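Local coordinates for nitroreductase family protein (Sphingopyxis sp., PDB 7DP1) that probably reduces nitro groups of dinitroaniline herbicides, using a bound flavin mononucleotide and electrons supplied by NADPH, at residues R19-F24 against G204-E209; A35-I40 against Q159-L164; Q64-A69 against A183-E188. The protein carries 1 engineered substitution. All blocks are in the same frame, centred on the assembly; numbering follows the deposited sequence.

How the contacts relate
Contact 1 binds one FMN directly; contacts 2 and 3 stay about 12 Å from a flavin, though not the same one. In contact 1, 19-24 holds both the phosphate and the isoalloxazine ring, while 204-209 closes on the far end of that loop. Contact 2 joins two helices at the dimer interface, where the side chain of Ile-40 approaches the dimer's other FMN; its centre lies 18 Å from that of contact 1. Contact 3 packs two helices near strand 136-143, its centre 23 Å from contact 1 and 25 Å from contact 2, and its Val-185 side chain faces the FMN of contact 1 across about 12 Å. Both helix pairs fall, in sequence, between the segments of contact 1.

Contact 1: residues R19-F24 against G204-E209; sequences RSVRAF and GHADEE. With FMN (flavin mononucleotide), chain C.
Phe-24 turns the edge of its ring onto bare backbone: CD2 sits 3.4 Å from Gly-204 C, where the glycine offers no side chain. Val-21 lies over one face of the same ring through its CG1, near the rim. With Phe-24 CG anti to the carbonyl carbon (chi1 -59°), its ring lies beside the backbone N, near Val-21. The two segments make a single beta bridge, Phe-24 with Ala-206. Next to it, Asp-207 N donates to Ala-23 O at 2.8 Å, a fairly straight bond (162°) that arrives tilted from the carbonyl plane. That oxygen has a second donor in the side-chain amide of Asn-213, which also bonds Asp-207 O, so one asparagine ties both segments. Val-21 CG1 adds a small apolar touch, 4.0 Å from Ala-206 CB. Asp-207 OD1 accepts from Glu-209 N in an Asx turn.

The other end of 19-24 belongs to the flavin. Ser-20 N points almost straight at FMN O1P, 2.6 Å away, and Ser-20 OG gives its proton to FMN O3P at 2.8 Å. Extended from CG to NE, Arg-22 reaches the ring system, where NE meets FMN O2 at 2.8 Å and NH2 meets FMN N1 at 3.1 Å, the latter in the guanidinium plane. These bonds belong to the FMN pocket of this nitroreductase-family protein, where a basic side chain at N1 and O2 probably stabilises reduced flavin.

Contact 2: residues A35-I40 against Q159-L164; sequences ARIFEI and QSVMLL
Ile-37 and Leu-164 lie alongside, pointing opposite ways, with Ile-37 CG2 3.6 Å from Leu-164 CB. Leu-164 then sends its CD1 branch onto the helix backbone, 3.3 Å from Ile-37 O, while Ile-37 CD1 reaches the other way to within 3.8 Å of Leu-164 O. On one side of this pair Ile-40 meets the leucine's branched end, its CB 4.0 Å from Leu-164 CD1. On the other, Phe-38 offers a ring edge: Val-161 CG1 lies near the ring plane, 4.0 Å from Phe-38 CE1. Phe-38 leaves its helix pointing away from the facing one, but its ring still reaches Val-161.

Behind these contacts, the short helical segments run at 136° to each other, their axes 9.3 Å apart at the closest; the side chains that meet across it are all apolar. His-168 touches Ile-37 and bonds to Leu-164 O. Ala-41 extends the packing against Val-161 and Leu-164. Helix 148-167 also faces the second subunit: Ser-160 OG bonds Gln-159 NE2 of that subunit, and the reverse bond forms too. Helix 31-41 crosses one side of helix 148-167, while helix 11-17 of the same chain touches helix 148-167 at Gln-159 and Leu-163.

Contact 3: residues Q64-A69 against A183-E188; sequences QAVQDA and ATVRAE
Segments 64-69 and 183-188 run roughly antiparallel, at 149° with axes 9.4 Å apart, which sets Val-66 beside Glu-188 and Ala-69 beside Thr-184. The closest side-chain approach is at Ala-69: its methyl enters between two side chains of the facing helix, CB standing 3.5 Å from Glu-188 CG and 3.6 Å from Thr-184 CG2. The threonine's methyl is placed for this by a first torsion that sets CG2 anti to the backbone N, while OG1 turns beside that N and finds its polar partner in Gln-82. One branch of Thr-184 is therefore apolar packing and the other is a hydrogen bond to a loop.

Glu-188 is the long reach of the contact. A bend at chi2 (-57°) folds its chain over Ala-69; CG makes the closest touch and the carboxylate follows, near both alanine methyls, OE1 4.2 Å from Ala-65 CB and OE2 3.9 Å from Ala-69 CB. Glu-188 CB lies 4.2 Å from Val-66 CG2, the two side chains pointing opposite ways. Deeper in, Val-66 and Val-185 approach more loosely, CG1 to CG1 at 4.4 Å, and both also touch Phe-139 of strand 136-143, which lies beneath the pair of helices.

Between the two segments, then, nothing polar joins: the buried side is held by valines against the sheet, whereas the outer side relies on the methyl of Ala-69 against the stem of Glu-188 and that of Ala-65 near its carboxylate. Small residues on helix 60-74 probably allow Glu-188 to lie close; its carboxylate, if charged, could still meet solvent on this partly exposed side.

Contact 1: residues R19-F24 against G204-E209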
loop_
_atom_site.group_PDB
_atom_site.type_symbol
_atom_site.label_atom_id
_atom_site.label_comp_id
_atom_site.label_asym_id
_atom_site.label_seq_id
_atom_site.Cartn_x
_atom_site.Cartn_y
_atom_site.Cartn_z
ATOM N N ARG A 19 1.223 -15.054 -2.420
ATOM C CA ARG A 19 2.638 -15.065 -2.081
ATOM C C ARG A 19 3.459 -14.480 -3.225
ATOM O O ARG A 19 2.976 -14.329 -4.349
ATOM C CB ARG A 19 3.117 -16.477 -1.753
ATOM C CG ARG A 19 3.223 -17.421 -2.932
ATOM C CD ARG A 19 3.693 -18.824 -2.476
ATOM N NE ARG A 19 5.054 -18.804 -1.939
ATOM C CZ ARG A 19 5.509 -19.549 -0.929
ATOM N NH1 ARG A 19 4.739 -20.455 -0.325
ATOM N NH2 ARG A 19 6.775 -19.417 -0.549
ATOM N N SER A 20 4.701 -14.129 -2.934
ATOM C CA SER A 20 5.571 -13.671 -3.995
ATOM C C SER A 20 6.047 -14.890 -4.783
ATOM O O SER A 20 6.960 -15.580 -4.365
ATOM C CB SER A 20 6.733 -12.871 -3.418
ATOM O OG SER A 20 6.235 -11.646 -2.885
ATOM N N VAL A 21 5.434 -15.123 -5.939
ATOM C CA VAL A 21 5.723 -16.296 -6.763
ATOM C C VAL A 21 6.949 -16.100 -7.655
ATOM O O VAL A 21 7.029 -15.133 -8.419
ATOM C CB VAL A 21 4.490 -16.646 -7.628
ATOM C CG1 VAL A 21 4.831 -17.635 -8.696
ATOM C CG2 VAL A 21 3.365 -17.164 -6.732
ATOM N N ARG A 22 7.907 -17.014 -7.556
ATOM C CA ARG A 22 9.147 -16.884 -8.326
ATOM C C ARG A 22 9.356 -18.071 -9.261
ATOM O O ARG A 22 10.491 -18.469 -9.546
ATOM C CB ARG A 22 10.343 -16.708 -7.379
ATOM C CG ARG A 22 10.191 -15.463 -6.513
ATOM C CD ARG A 22 11.260 -15.302 -5.446
ATOM N NE ARG A 22 11.028 -14.077 -4.670
ATOM C CZ ARG A 22 10.468 -14.047 -3.462
ATOM N NH1 ARG A 22 10.089 -15.177 -2.879
ATOM N NH2 ARG A 22 10.286 -12.885 -2.836
ATOM N N ALA A 23 8.244 -18.639 -9.723
ATOM C CA ALA A 23 8.260 -19.631 -10.789
ATOM C C ALA A 23 6.896 -19.728 -11.457
ATOM O O ALA A 23 5.927 -20.213 -10.849
ATOM C CB ALA A 23 8.678 -20.984 -10.267
ATOM N N PHE A 24 6.838 -19.274 -12.710
ATOM C CA PHE A 24 5.612 -19.259 -13.504
ATOM C C PHE A 24 5.660 -20.238 -14.671
ATOM O O PHE A 24 6.709 -20.444 -15.285
ATOM C CB PHE A 24 5.339 -17.857 -14.063
ATOM C CG PHE A 24 5.202 -16.789 -13.016
ATOM C CD1 PHE A 24 6.318 -16.149 -12.509
ATOM C CD2 PHE A 24 3.952 -16.399 -12.563
ATOM C CE1 PHE A 24 6.186 -15.149 -11.551
ATOM C CE2 PHE A 24 3.819 -15.409 -11.609
ATOM C CZ PHE A 24 4.941 -14.780 -11.103
ATOM N N GLY A 204 1.596 -13.775 -13.807
ATOM C CA GLY A 204 1.395 -14.998 -14.566
ATOM C C GLY A 204 0.737 -16.108 -13.773
ATOM O O GLY A 204 0.212 -15.877 -12.669
ATOM N N HIS A 205 0.756 -17.310 -14.349
ATOM C CA HIS A 205 0.202 -18.491 -13.721
ATOM C C HIS A 205 1.300 -19.181 -12.920
ATOM O O HIS A 205 2.359 -19.503 -13.466
ATOM C CB HIS A 205 -0.367 -19.444 -14.779
ATOM C CG HIS A 205 -1.543 -18.895 -15.529
ATOM N ND1 HIS A 205 -2.847 -19.115 -15.140
ATOM C CD2 HIS A 205 -1.608 -18.131 -16.647
ATOM C CE1 HIS A 205 -3.666 -18.524 -15.994
ATOM N NE2 HIS A 205 -2.940 -17.916 -16.914
ATOM N N ALA A 206 1.055 -19.412 -11.636
ATOM C CA ALA A 206 2.059 -20.025 -10.766
ATOM C C ALA A 206 2.388 -21.484 -11.115
ATOM O O ALA A 206 1.491 -22.293 -11.351
ATOM C CB ALA A 206 1.605 -19.937 -9.327
ATOM N N ASP A 207 3.677 -21.815 -11.122
ATOM C CA ASP A 207 4.108 -23.214 -11.195
ATOM C C ASP A 207 3.921 -23.814 -9.809
ATOM O O ASP A 207 4.790 -23.703 -8.946
ATOM C CB ASP A 207 5.570 -23.327 -11.665
ATOM C CG ASP A 207 6.106 -24.763 -11.643
ATOM O OD1 ASP A 207 5.397 -25.688 -11.186
ATOM O OD2 ASP A 207 7.250 -24.967 -12.115
ATOM N N GLU A 208 2.806 -24.508 -9.623
ATOM C CA GLU A 208 2.361 -24.870 -8.289
ATOM C C GLU A 208 3.025 -26.148 -7.780
ATOM O O GLU A 208 2.576 -26.745 -6.801
ATOM C CB GLU A 208 0.842 -25.003 -8.294
ATOM C CG GLU A 208 0.285 -25.299 -9.678
ATOM C CD GLU A 208 -1.178 -24.928 -9.816
ATOM O OE1 GLU A 208 -1.919 -25.027 -8.813
ATOM O OE2 GLU A 208 -1.590 -24.544 -10.932
ATOM N N GLU A 209 4.117 -26.537 -8.431
ATOM C CA GLU A 209 4.959 -27.632 -7.956
ATOM C C GLU A 209 6.379 -27.154 -7.712
ATOM O O GLU A 209 7.246 -27.931 -7.330
ATOM C CB GLU A 209 4.979 -28.796 -8.955
ATOM C CG GLU A 209 3.660 -29.499 -9.086
ATOM C CD GLU A 209 3.188 -30.054 -7.751
ATOM O OE1 GLU A 209 4.027 -30.584 -6.989
ATOM O OE2 GLU A 209 1.981 -29.935 -7.448
HETATM N N1 FMN C . 10.926 -10.187 -4.135
HETATM C C2 FMN C . 11.998 -10.481 -4.953
HETATM O O2 FMN C . 12.426 -11.626 -5.027
HETATM N N3 FMN C . 12.608 -9.496 -5.696
HETATM C C4 FMN C . 12.157 -8.198 -5.640
HETATM O O4 FMN C . 12.714 -7.328 -6.334
HETATM C C4A FMN C . 11.082 -7.901 -4.802
HETATM N N5 FMN C . 10.608 -6.611 -4.711
HETATM C C5A FMN C . 9.530 -6.305 -3.903
HETATM C C6 FMN C . 9.077 -4.989 -3.855
HETATM C C7 FMN C . 8.004 -4.658 -3.050
HETATM C C7M FMN C . 7.489 -3.253 -2.988
HETATM C C8 FMN C . 7.379 -5.638 -2.293
HETATM C C8M FMN C . 6.205 -5.222 -1.456
HETATM C C9 FMN C . 7.829 -6.959 -2.334
HETATM C C9A FMN C . 8.916 -7.300 -3.142
HETATM N N10 FMN C . 9.402 -8.597 -3.219
HETATM C C10 FMN C . 10.476 -8.895 -4.043
HETATM C "C1'" FMN C . 8.765 -9.711 -2.451
HETATM C "C2'" FMN C . 9.107 -9.752 -0.964
HETATM O "O2'" FMN C . 10.371 -10.340 -0.790
HETATM C "C3'" FMN C . 8.053 -10.604 -0.265
HETATM O "O3'" FMN C . 6.855 -9.856 -0.276
HETATM C "C4'" FMN C . 8.380 -10.939 1.187
HETATM O "O4'" FMN C . 9.520 -11.768 1.331
HETATM C "C5'" FMN C . 7.202 -11.689 1.759
HETATM O "O5'" FMN C . 7.039 -12.865 1.005
HETATM P P FMN C . 5.573 -13.149 0.408
HETATM O O1P FMN C . 5.662 -14.297 -0.557
HETATM O O2P FMN C . 4.628 -13.470 1.553
HETATM O O3P FMN C . 5.085 -11.894 -0.293
#

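Contact 2: residues A35-I40 against Q159-L164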
loop_
_atom_site.group_PDB
_atom_site.type_symbol
_atom_site.label_atom_id
_atom_site.label_comp_id
_atom_site.label_asym_id
_atom_site.label_seq_id
_atom_site.Cartn_x
_atom_site.Cartn_y
_atom_site.Cartn_z
ATOM N N ALA A 35 -7.603 -6.572 -17.645
ATOM C CA ALA A 35 -8.377 -5.335 -17.739
ATOM C C ALA A 35 -9.460 -5.332 -16.679
ATOM O O ALA A 35 -9.666 -4.315 -16.046
ATOM C CB ALA A 35 -9.004 -5.166 -19.099
ATOM N N ARG A 36 -10.151 -6.465 -16.520
ATOM C CA ARG A 36 -11.174 -6.566 -15.488
ATOM C C ARG A 36 -10.557 -6.467 -14.065
ATOM O O ARG A 36 -11.226 -5.977 -13.129
ATOM C CB ARG A 36 -12.036 -7.816 -15.607
ATOM C CG ARG A 36 -13.059 -7.662 -16.734
ATOM C CD ARG A 36 -13.895 -8.893 -16.919
ATOM N NE ARG A 36 -13.174 -10.151 -16.798
ATOM C CZ ARG A 36 -12.817 -10.887 -17.842
ATOM N NH1 ARG A 36 -13.100 -10.474 -19.067
ATOM N NH2 ARG A 36 -12.203 -12.038 -17.657
ATOM N N ILE A 37 -9.330 -6.952 -13.856
ATOM C CA ILE A 37 -8.758 -6.819 -12.533
ATOM C C ILE A 37 -8.469 -5.329 -12.222
ATOM O O ILE A 37 -8.717 -4.852 -11.106
ATOM C CB ILE A 37 -7.520 -7.744 -12.402
ATOM C CG1 ILE A 37 -8.039 -9.170 -12.238
ATOM C CG2 ILE A 37 -6.622 -7.316 -11.242
ATOM C CD1 ILE A 37 -7.022 -10.276 -12.176
ATOM N N PHE A 38 -7.973 -4.596 -13.208
ATOM C CA PHE A 38 -7.626 -3.199 -13.016
ATOM C C PHE A 38 -8.817 -2.239 -12.743
ATOM O O PHE A 38 -8.649 -1.304 -11.962
ATOM C CB PHE A 38 -6.828 -2.729 -14.236
ATOM C CG PHE A 38 -5.460 -3.379 -14.369
ATOM C CD1 PHE A 38 -4.730 -3.780 -13.251
ATOM C CD2 PHE A 38 -4.907 -3.579 -15.624
ATOM C CE1 PHE A 38 -3.458 -4.356 -13.402
ATOM C CE2 PHE A 38 -3.646 -4.146 -15.788
ATOM C CZ PHE A 38 -2.917 -4.535 -14.690
ATOM N N GLU A 39 -10.010 -2.446 -13.333
ATOM C CA GLU A 39 -11.141 -1.524 -13.016
ATOM C C GLU A 39 -11.548 -1.669 -11.571
ATOM O O GLU A 39 -11.930 -0.683 -10.938
ATOM C CB GLU A 39 -12.408 -1.713 -13.857
ATOM C CG GLU A 39 -12.194 -1.678 -15.292
ATOM C CD GLU A 39 -12.107 -3.083 -15.722
ATOM O OE1 GLU A 39 -11.811 -3.892 -14.817
ATOM O OE2 GLU A 39 -12.299 -3.443 -16.907
ATOM N N ILE A 40 -11.492 -2.899 -11.051
ATOM C CA ILE A 40 -11.848 -3.135 -9.642
ATOM C C ILE A 40 -10.769 -2.610 -8.708
ATOM O O ILE A 40 -11.078 -2.014 -7.670
ATOM C CB ILE A 40 -12.071 -4.624 -9.343
ATOM C CG1 ILE A 40 -13.076 -5.241 -10.327
ATOM C CG2 ILE A 40 -12.579 -4.783 -7.929
ATOM C CD1 ILE A 40 -13.295 -6.721 -10.118
ATOM N N GLN A 159 -1.481 -3.753 -3.720
ATOM C CA GLN A 159 -2.027 -4.887 -2.975
ATOM C C GLN A 159 -3.434 -5.252 -3.466
ATOM O O GLN A 159 -3.822 -6.414 -3.462
ATOM C CB GLN A 159 -2.058 -4.589 -1.466
ATOM C CG GLN A 159 -2.752 -5.654 -0.610
ATOM C CD GLN A 159 -1.941 -6.940 -0.481
ATOM O OE1 GLN A 159 -1.094 -7.271 -1.341
ATOM N NE2 GLN A 159 -2.195 -7.680 0.590
ATOM N N SER A 160 -4.219 -4.262 -3.870
ATOM C CA SER A 160 -5.513 -4.599 -4.480
ATOM C C SER A 160 -5.314 -5.497 -5.698
ATOM O O SER A 160 -5.986 -6.542 -5.847
ATOM C CB SER A 160 -6.269 -3.332 -4.867
ATOM O OG SER A 160 -6.536 -2.563 -3.703
ATOM N N VAL A 161 -4.374 -5.120 -6.566
ATOM C CA VAL A 161 -4.134 -5.928 -7.769
ATOM C C VAL A 161 -3.683 -7.349 -7.428
ATOM O O VAL A 161 -4.205 -8.334 -7.949
ATOM C CB VAL A 161 -3.099 -5.225 -8.665
ATOM C CG1 VAL A 161 -2.711 -6.103 -9.861
ATOM C CG2 VAL A 161 -3.674 -3.874 -9.111
ATOM N N MET A 162 -2.726 -7.455 -6.517
ATOM C CA MET A 162 -2.164 -8.748 -6.170
ATOM C C MET A 162 -3.229 -9.689 -5.585
ATOM O O MET A 162 -3.250 -10.882 -5.869
ATOM C CB MET A 162 -1.016 -8.545 -5.183
ATOM C CG MET A 162 0.199 -7.878 -5.838
ATOM S SD MET A 162 1.580 -7.863 -4.697
ATOM C CE MET A 162 1.156 -6.439 -3.713
ATOM N N LEU A 163 -4.114 -9.146 -4.753
ATOM C CA LEU A 163 -5.200 -9.960 -4.215
ATOM C C LEU A 163 -6.205 -10.376 -5.279
ATOM O O LEU A 163 -6.659 -11.513 -5.272
ATOM C CB LEU A 163 -5.914 -9.209 -3.101
ATOM C CG LEU A 163 -5.032 -9.034 -1.862
ATOM C CD1 LEU A 163 -5.747 -8.215 -0.815
ATOM C CD2 LEU A 163 -4.686 -10.416 -1.336
ATOM N N LEU A 164 -6.537 -9.464 -6.198
ATOM C CA LEU A 164 -7.476 -9.790 -7.277
ATOM C C LEU A 164 -6.937 -10.884 -8.198
ATOM O O LEU A 164 -7.697 -11.708 -8.719
ATOM C CB LEU A 164 -7.785 -8.545 -8.110
ATOM C CG LEU A 164 -8.695 -7.551 -7.391
ATOM C CD1 LEU A 164 -8.647 -6.140 -8.032
ATOM C CD2 LEU A 164 -10.104 -8.082 -7.349
#

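Contact 3: residues Q64-A69 against A183-E188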
loop_
_atom_site.group_PDB
_atom_site.type_symbol
_atom_site.label_atom_id
_atom_site.label_comp_id
_atom_site.label_asym_id
_atom_site.label_seq_id
_atom_site.Cartn_x
_atom_site.Cartn_y
_atom_site.Cartn_z
ATOM N N GLN A 64 10.280 -8.263 -23.851
ATOM C CA GLN A 64 11.624 -8.767 -24.168
ATOM C C GLN A 64 12.651 -7.647 -24.349
ATOM O O GLN A 64 13.819 -7.814 -23.996
ATOM C CB GLN A 64 11.602 -9.616 -25.450
ATOM C CG GLN A 64 11.639 -11.106 -25.209
ATOM C CD GLN A 64 12.905 -11.539 -24.506
ATOM O OE1 GLN A 64 13.989 -11.030 -24.788
ATOM N NE2 GLN A 64 12.773 -12.479 -23.578
ATOM N N ALA A 65 12.230 -6.519 -24.911
ATOM C CA ALA A 65 13.119 -5.369 -25.066
ATOM C C ALA A 65 13.567 -4.826 -23.695
ATOM O O ALA A 65 14.755 -4.559 -23.481
ATOM C CB ALA A 65 12.448 -4.283 -25.886
ATOM N N VAL A 66 12.626 -4.657 -22.774
ATOM C CA VAL A 66 12.982 -4.182 -21.436
ATOM C C VAL A 66 14.015 -5.112 -20.824
ATOM O O VAL A 66 14.998 -4.655 -20.246
ATOM C CB VAL A 66 11.752 -4.083 -20.495
ATOM C CG1 VAL A 66 12.157 -3.589 -19.102
ATOM C CG2 VAL A 66 10.692 -3.193 -21.107
ATOM N N GLN A 67 13.822 -6.414 -21.004
ATOM C CA GLN A 67 14.748 -7.394 -20.447
ATOM C C GLN A 67 16.161 -7.265 -20.990
ATOM O O GLN A 67 17.127 -7.382 -20.234
ATOM C CB GLN A 67 14.228 -8.808 -20.690
ATOM C CG GLN A 67 13.108 -9.198 -19.720
ATOM C CD GLN A 67 12.467 -10.524 -20.072
ATOM O OE1 GLN A 67 12.939 -11.581 -19.662
ATOM N NE2 GLN A 67 11.385 -10.476 -20.837
ATOM N N ASP A 68 16.279 -6.986 -22.287
ATOM C CA ASP A 68 17.574 -6.955 -22.956
ATOM C C ASP A 68 18.339 -5.701 -22.574
ATOM O O ASP A 68 19.549 -5.732 -22.345
ATOM C CB ASP A 68 17.393 -6.997 -24.473
ATOM C CG ASP A 68 16.881 -8.339 -24.968
ATOM O OD1 ASP A 68 16.902 -9.318 -24.191
ATOM O OD2 ASP A 68 16.467 -8.416 -26.144
ATOM N N ALA A 69 17.613 -4.590 -22.519
ATOM C CA ALA A 69 18.197 -3.318 -22.147
ATOM C C ALA A 69 18.754 -3.380 -20.737
ATOM O O ALA A 69 19.866 -2.931 -20.482
ATOM C CB ALA A 69 17.177 -2.222 -22.267
ATOM N N ALA A 183 16.119 4.444 -15.031
ATOM C CA ALA A 183 16.279 5.270 -16.228
ATOM C C ALA A 183 16.196 4.444 -17.500
ATOM O O ALA A 183 15.562 4.855 -18.466
ATOM C CB ALA A 183 17.603 6.028 -16.186
ATOM N N THR A 184 16.847 3.284 -17.499
ATOM C CA THR A 184 16.790 2.374 -18.639
ATOM C C THR A 184 15.365 1.872 -18.863
ATOM O O THR A 184 14.855 1.907 -19.973
ATOM C CB THR A 184 17.703 1.156 -18.454
ATOM O OG1 THR A 184 19.067 1.576 -18.464
ATOM C CG2 THR A 184 17.476 0.151 -19.581
ATOM N N VAL A 185 14.738 1.388 -17.801
ATOM C CA VAL A 185 13.365 0.897 -17.897
ATOM C C VAL A 185 12.445 1.995 -18.434
ATOM O O VAL A 185 11.709 1.774 -19.401
ATOM C CB VAL A 185 12.856 0.392 -16.540
ATOM C CG1 VAL A 185 11.375 -0.083 -16.630
ATOM C CG2 VAL A 185 13.769 -0.709 -16.009
ATOM N N ARG A 186 12.517 3.180 -17.829
ATOM C CA ARG A 186 11.712 4.314 -18.267
ATOM C C ARG A 186 11.981 4.599 -19.734
ATOM O O ARG A 186 11.058 4.921 -20.477
ATOM C CB ARG A 186 11.981 5.572 -17.427
ATOM C CG ARG A 186 11.324 5.537 -16.047
ATOM C CD ARG A 186 11.306 6.909 -15.375
ATOM N NE ARG A 186 12.477 7.090 -14.529
ATOM C CZ ARG A 186 13.523 7.832 -14.840
ATOM N NH1 ARG A 186 13.556 8.498 -15.992
ATOM N NH2 ARG A 186 14.538 7.907 -13.994
ATOM N N ALA A 187 13.245 4.518 -20.145
ATOM C CA ALA A 187 13.567 4.726 -21.547
ATOM C C ALA A 187 12.872 3.700 -22.452
ATOM O O ALA A 187 12.215 4.072 -23.427
ATOM C CB ALA A 187 15.080 4.681 -21.763
ATOM N N GLU A 188 12.977 2.417 -22.112
ATOM C CA GLU A 188 12.441 1.365 -22.979
ATOM C C GLU A 188 10.919 1.372 -23.051
ATOM O O GLU A 188 10.326 0.891 -24.022
ATOM C CB GLU A 188 12.940 -0.002 -22.525
ATOM C CG GLU A 188 14.411 -0.200 -22.814
ATOM C CD GLU A 188 14.740 -0.024 -24.294
ATOM O OE1 GLU A 188 13.911 -0.429 -25.137
ATOM O OE2 GLU A 188 15.825 0.518 -24.611
#